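PDB 4TKZ: PTS EIIA type-4 domain-containing protein from Streptococcus agalactiae NEM316, which probably serves as the cytoplasmic EIIA component of a sugar phosphotransferase system, relaying phosphate during sugar uptake. Local coordinates for residues Tyr29-Asn34 with Gln49-Asp54; Leu96-Leu101 with Val113-Thr118. All coordinates share one frame; numbering follows the deposited sequence.

Contact 1 (Tyr29-Asn34 with Gln49-Asp54); sequences YVVGIN and QREVID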
# COMPACT_ATOMS: atom_id res chain seq x y z
N TYR A 29 -1.56 0.44 -19.93
CA TYR A 29 -1.55 -0.94 -19.46
C TYR A 29 -1.41 -1.07 -17.95
O TYR A 29 -0.64 -1.89 -17.45
CB TYR A 29 -0.45 -1.72 -20.17
CG TYR A 29 -0.58 -1.61 -21.67
CD1 TYR A 29 -1.68 -2.15 -22.32
CD2 TYR A 29 0.38 -0.95 -22.43
CE1 TYR A 29 -1.82 -2.06 -23.68
CE2 TYR A 29 0.25 -0.85 -23.80
CZ TYR A 29 -0.86 -1.42 -24.41
OH TYR A 29 -1.01 -1.33 -25.78
N VAL A 30 -2.15 -0.24 -17.22
CA VAL A 30 -2.20 -0.33 -15.78
C VAL A 30 -3.66 -0.18 -15.39
O VAL A 30 -4.26 0.87 -15.64
CB VAL A 30 -1.37 0.80 -15.11
CG1 VAL A 30 -1.53 0.74 -13.60
CG2 VAL A 30 0.09 0.70 -15.50
N VAL A 31 -4.25 -1.22 -14.82
CA VAL A 31 -5.66 -1.18 -14.44
C VAL A 31 -5.88 -1.57 -12.99
O VAL A 31 -5.08 -2.30 -12.38
CB VAL A 31 -6.52 -2.11 -15.33
CG1 VAL A 31 -6.31 -1.81 -16.80
CG2 VAL A 31 -6.19 -3.55 -15.06
N GLY A 32 -6.99 -1.10 -12.44
CA GLY A 32 -7.35 -1.46 -11.08
C GLY A 32 -8.67 -2.20 -11.07
O GLY A 32 -9.59 -1.88 -11.82
N ILE A 33 -8.75 -3.23 -10.22
CA ILE A 33 -10.00 -3.89 -9.95
C ILE A 33 -10.34 -3.66 -8.48
O ILE A 33 -9.69 -4.21 -7.58
CB ILE A 33 -9.92 -5.40 -10.27
CG1 ILE A 33 -9.60 -5.59 -11.76
CG2 ILE A 33 -11.21 -6.09 -9.92
CD1 ILE A 33 -9.45 -7.04 -12.20
N ASN A 34 -11.35 -2.83 -8.23
CA ASN A 34 -11.76 -2.52 -6.88
C ASN A 34 -12.70 -3.58 -6.30
O ASN A 34 -13.84 -3.71 -6.75
CB ASN A 34 -12.43 -1.14 -6.83
CG ASN A 34 -11.52 -0.03 -7.31
OD1 ASN A 34 -10.64 0.43 -6.58
ND2 ASN A 34 -11.73 0.42 -8.54
N GLN A 49 -10.17 -12.16 -15.51
CA GLN A 49 -10.17 -12.84 -16.80
C GLN A 49 -10.27 -11.86 -17.95
O GLN A 49 -9.52 -11.94 -18.92
CB GLN A 49 -11.37 -13.78 -16.90
CG GLN A 49 -11.33 -15.02 -16.06
CD GLN A 49 -12.57 -15.85 -16.28
OE1 GLN A 49 -13.30 -16.17 -15.34
NE2 GLN A 49 -12.84 -16.18 -17.54
N ARG A 50 -11.21 -10.93 -17.83
CA ARG A 50 -11.41 -9.93 -18.87
C ARG A 50 -10.14 -9.10 -19.11
O ARG A 50 -9.81 -8.79 -20.26
CB ARG A 50 -12.60 -9.03 -18.50
CG ARG A 50 -12.94 -7.99 -19.56
CD ARG A 50 -14.25 -7.28 -19.24
NE ARG A 50 -14.39 -6.05 -20.02
CZ ARG A 50 -15.45 -5.25 -19.97
NH1 ARG A 50 -16.47 -5.54 -19.18
NH2 ARG A 50 -15.49 -4.16 -20.72
N GLU A 51 -9.43 -8.76 -18.04
CA GLU A 51 -8.25 -7.91 -18.19
C GLU A 51 -7.06 -8.65 -18.81
O GLU A 51 -6.18 -8.02 -19.37
CB GLU A 51 -7.84 -7.27 -16.85
CG GLU A 51 -8.90 -6.34 -16.26
CD GLU A 51 -9.12 -5.09 -17.10
OE1 GLU A 51 -8.22 -4.70 -17.89
OE2 GLU A 51 -10.21 -4.49 -16.99
N VAL A 52 -7.05 -9.98 -18.74
CA VAL A 52 -5.89 -10.74 -19.23
C VAL A 52 -6.05 -11.38 -20.61
O VAL A 52 -5.09 -11.93 -21.14
CB VAL A 52 -5.42 -11.83 -18.22
CG1 VAL A 52 -5.14 -11.23 -16.87
CG2 VAL A 52 -6.46 -12.95 -18.10
N ILE A 53 -7.25 -11.30 -21.20
CA ILE A 53 -7.55 -11.96 -22.48
C ILE A 53 -6.42 -11.82 -23.50
O ILE A 53 -5.93 -12.80 -24.05
CB ILE A 53 -8.82 -11.37 -23.14
CG1 ILE A 53 -10.03 -11.52 -22.23
CG2 ILE A 53 -9.07 -12.03 -24.52
CD1 ILE A 53 -11.27 -10.78 -22.72
N ASP A 54 -5.99 -10.58 -23.72
CA ASP A 54 -5.10 -10.28 -24.82
C ASP A 54 -3.69 -9.90 -24.38
O ASP A 54 -2.96 -9.22 -25.11
CB ASP A 54 -5.70 -9.15 -25.66
CG ASP A 54 -7.03 -9.53 -26.27
OD1 ASP A 54 -7.03 -10.40 -27.16
OD2 ASP A 54 -8.08 -8.99 -25.85

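Contact 2 (Leu96-Leu101 with Val113-Thr118); sequences LMEAVL and VDKVIT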
# COMPACT_ATOMS: atom_id res chain seq x y z
N LEU A 96 4.50 -0.58 -6.77
CA LEU A 96 3.85 -0.04 -7.97
C LEU A 96 4.78 0.82 -8.81
O LEU A 96 4.85 0.69 -10.03
CB LEU A 96 2.60 0.77 -7.59
CG LEU A 96 1.80 1.35 -8.76
CD1 LEU A 96 1.45 0.27 -9.81
CD2 LEU A 96 0.53 2.00 -8.21
N MET A 97 5.50 1.73 -8.15
CA MET A 97 6.39 2.61 -8.89
C MET A 97 7.49 1.82 -9.59
O MET A 97 7.83 2.09 -10.74
CB MET A 97 6.98 3.69 -7.97
CG MET A 97 5.96 4.70 -7.42
SD MET A 97 4.93 5.51 -8.67
CE MET A 97 6.21 6.26 -9.69
N GLU A 98 8.02 0.81 -8.92
CA GLU A 98 9.09 0.00 -9.52
C GLU A 98 8.61 -0.73 -10.76
O GLU A 98 9.29 -0.77 -11.78
CB GLU A 98 9.65 -1.01 -8.52
CG GLU A 98 10.98 -1.62 -8.99
CD GLU A 98 12.10 -0.57 -9.05
OE1 GLU A 98 12.63 -0.23 -7.99
OE2 GLU A 98 12.43 -0.10 -10.16
N ALA A 99 7.42 -1.33 -10.67
CA ALA A 99 6.88 -2.07 -11.80
C ALA A 99 6.71 -1.13 -12.99
O ALA A 99 7.11 -1.45 -14.12
CB ALA A 99 5.56 -2.73 -11.43
N VAL A 100 6.14 0.05 -12.73
CA VAL A 100 5.89 1.03 -13.78
C VAL A 100 7.19 1.55 -14.38
O VAL A 100 7.36 1.59 -15.60
CB VAL A 100 5.07 2.21 -13.23
CG1 VAL A 100 5.08 3.38 -14.22
CG2 VAL A 100 3.64 1.77 -12.91
N LEU A 101 8.12 1.95 -13.53
CA LEU A 101 9.35 2.56 -14.03
C LEU A 101 10.37 1.58 -14.62
O LEU A 101 11.25 1.98 -15.37
CB LEU A 101 10.00 3.42 -12.94
CG LEU A 101 9.19 4.65 -12.52
CD1 LEU A 101 9.78 5.27 -11.26
CD2 LEU A 101 9.14 5.68 -13.66
N VAL A 113 9.97 -9.15 -11.71
CA VAL A 113 9.45 -9.35 -10.35
C VAL A 113 10.48 -9.26 -9.23
O VAL A 113 10.16 -8.80 -8.14
CB VAL A 113 8.68 -10.69 -10.20
CG1 VAL A 113 7.33 -10.58 -10.84
CG2 VAL A 113 9.49 -11.84 -10.77
N ASP A 114 11.70 -9.71 -9.50
CA ASP A 114 12.74 -9.72 -8.47
C ASP A 114 13.13 -8.30 -8.06
O ASP A 114 13.38 -8.02 -6.88
CB ASP A 114 13.95 -10.53 -8.94
CG ASP A 114 13.62 -12.00 -9.13
OD1 ASP A 114 12.78 -12.52 -8.37
OD2 ASP A 114 14.18 -12.63 -10.05
N LYS A 115 13.17 -7.40 -9.03
CA LYS A 115 13.46 -5.99 -8.76
C LYS A 115 12.29 -5.34 -8.02
O LYS A 115 12.48 -4.50 -7.14
CB LYS A 115 13.70 -5.28 -10.08
CG LYS A 115 14.24 -3.88 -9.96
CD LYS A 115 14.94 -3.50 -11.26
CE LYS A 115 15.83 -4.64 -11.74
NZ LYS A 115 16.42 -4.37 -13.08
N VAL A 116 11.07 -5.75 -8.37
CA VAL A 116 9.87 -5.18 -7.78
C VAL A 116 9.77 -5.57 -6.30
O VAL A 116 9.45 -4.74 -5.45
CB VAL A 116 8.61 -5.62 -8.56
CG1 VAL A 116 7.35 -5.32 -7.78
CG2 VAL A 116 8.57 -4.93 -9.93
N ILE A 117 10.06 -6.83 -6.02
CA ILE A 117 10.06 -7.35 -4.66
C ILE A 117 11.09 -6.64 -3.80
O ILE A 117 10.82 -6.23 -2.66
CB ILE A 117 10.40 -8.85 -4.65
CG1 ILE A 117 9.28 -9.66 -5.32
CG2 ILE A 117 10.64 -9.34 -3.23
CD1 ILE A 117 7.96 -9.52 -4.64
N THR A 118 12.29 -6.54 -4.34
CA THR A 118 13.40 -5.88 -3.65
C THR A 118 13.01 -4.47 -3.26
O THR A 118 13.17 -4.07 -2.10
CB THR A 118 14.65 -5.85 -4.54
OG1 THR A 118 15.11 -7.19 -4.77
CG2 THR A 118 15.75 -5.02 -3.89

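Contact 1 (Tyr29-Asn34 with Gln49-Asp54)
With CG anti to its carbonyl carbon (chi1 -62°) and the chain folded back at chi2 (-66°), Glu51 swings its carboxylate from helix 41-52 over the methyls of Val31. The two side chains cross at a slant. OE1 of Glu51 lies 3.6 Å from CG1 of Val31 and 3.7 Å from CG2 of the same valine, so one oxygen rests against both branches, while Glu51 CD is 3.9 Å from Val31 CG2. Further along the strand, the end of Ile33 runs past the glutamate in the opposite sense, its CD1 4.2 Å from Glu51 CG. This is a beta-alpha unit of the parallel sheet, in which strand 30-35, outermost within this chain, is followed by helix 41-52 packed on the sheet. CA atoms of Val31 and Glu51, the nearest pair, are 8.1 Å apart, and the two segments bury just 122 Å² together. The carboxylate also has a charged partner: OE1 forms a salt bridge with Lys3 NZ on the adjacent strand 3-9, which probably favours the ionised acid. Ile5 of that strand touches Glu51 as well, and backbone hydrogen bonds tie Val31 to Ile4 and Ile6.

Contact 2 (Leu96-Leu101 with Val113-Thr118)
Glu98 lays its CG over the backbone of helix 110-122, 3.7 Å from the carbonyl O of Lys115 and 3.9 Å from CA of Val116. Its first torsion carries CG away from its own backbone N (chi1 -166°), and a bend at chi2 (66°) then turns the carboxyl group toward the aliphatic part of Lys115. The side chains of Glu98 and Lys115 cross at about a right angle, with Glu98 CD 4.0 Å from Lys115 CG. This is contact through carbon and not a salt bridge: the Lys115 chain bends at chi3 and carries its ammonium group off, NZ lying 6.5 Å from Glu98 OE2. That oxygen is instead hydrogen-bonded to Ser102 OG, one turn further along its own helix. A glycerol, probably from crystallisation, lies about 3 Å from the glutamate side chain.

Beside this polar edge, CG2 of Val116 packs on Ala99, 3.8 Å from its CA and 4.0 Å from its CB. The axes of segments 96-101 and 113-118 approach to 8.6 Å and run roughly antiparallel, at 149°. On the second helix, Asp114 O accepts from both N and OG1 of Thr118, which reach it from opposite faces of its plane. Ala99 also touches Ile4 and Leu59 of strands 3-9 and 57-62, and Val116 touches Leu88 of strand 84-89, placing the two helices side by side across the sheet.

The two contacts lie on opposite sides of the chain's centre, their own centres 18 Å apart and their nearest atoms about 5 Å apart without touching. They come in series along the chain: contact 1 closes before contact 2 opens. Both rest on the same four-stranded parallel sheet, in the order 30-35, 3-9, 57-62, 84-89. Strand 3-9 meets both contacts, the side chains of its alternate residues serving one and then the other. Contact 1 joins an edge strand to a helix; contact 2 joins two helices to each other. Together they describe an alpha/beta domain with helices packed around a central sheet, consistent with the EIIA-man family.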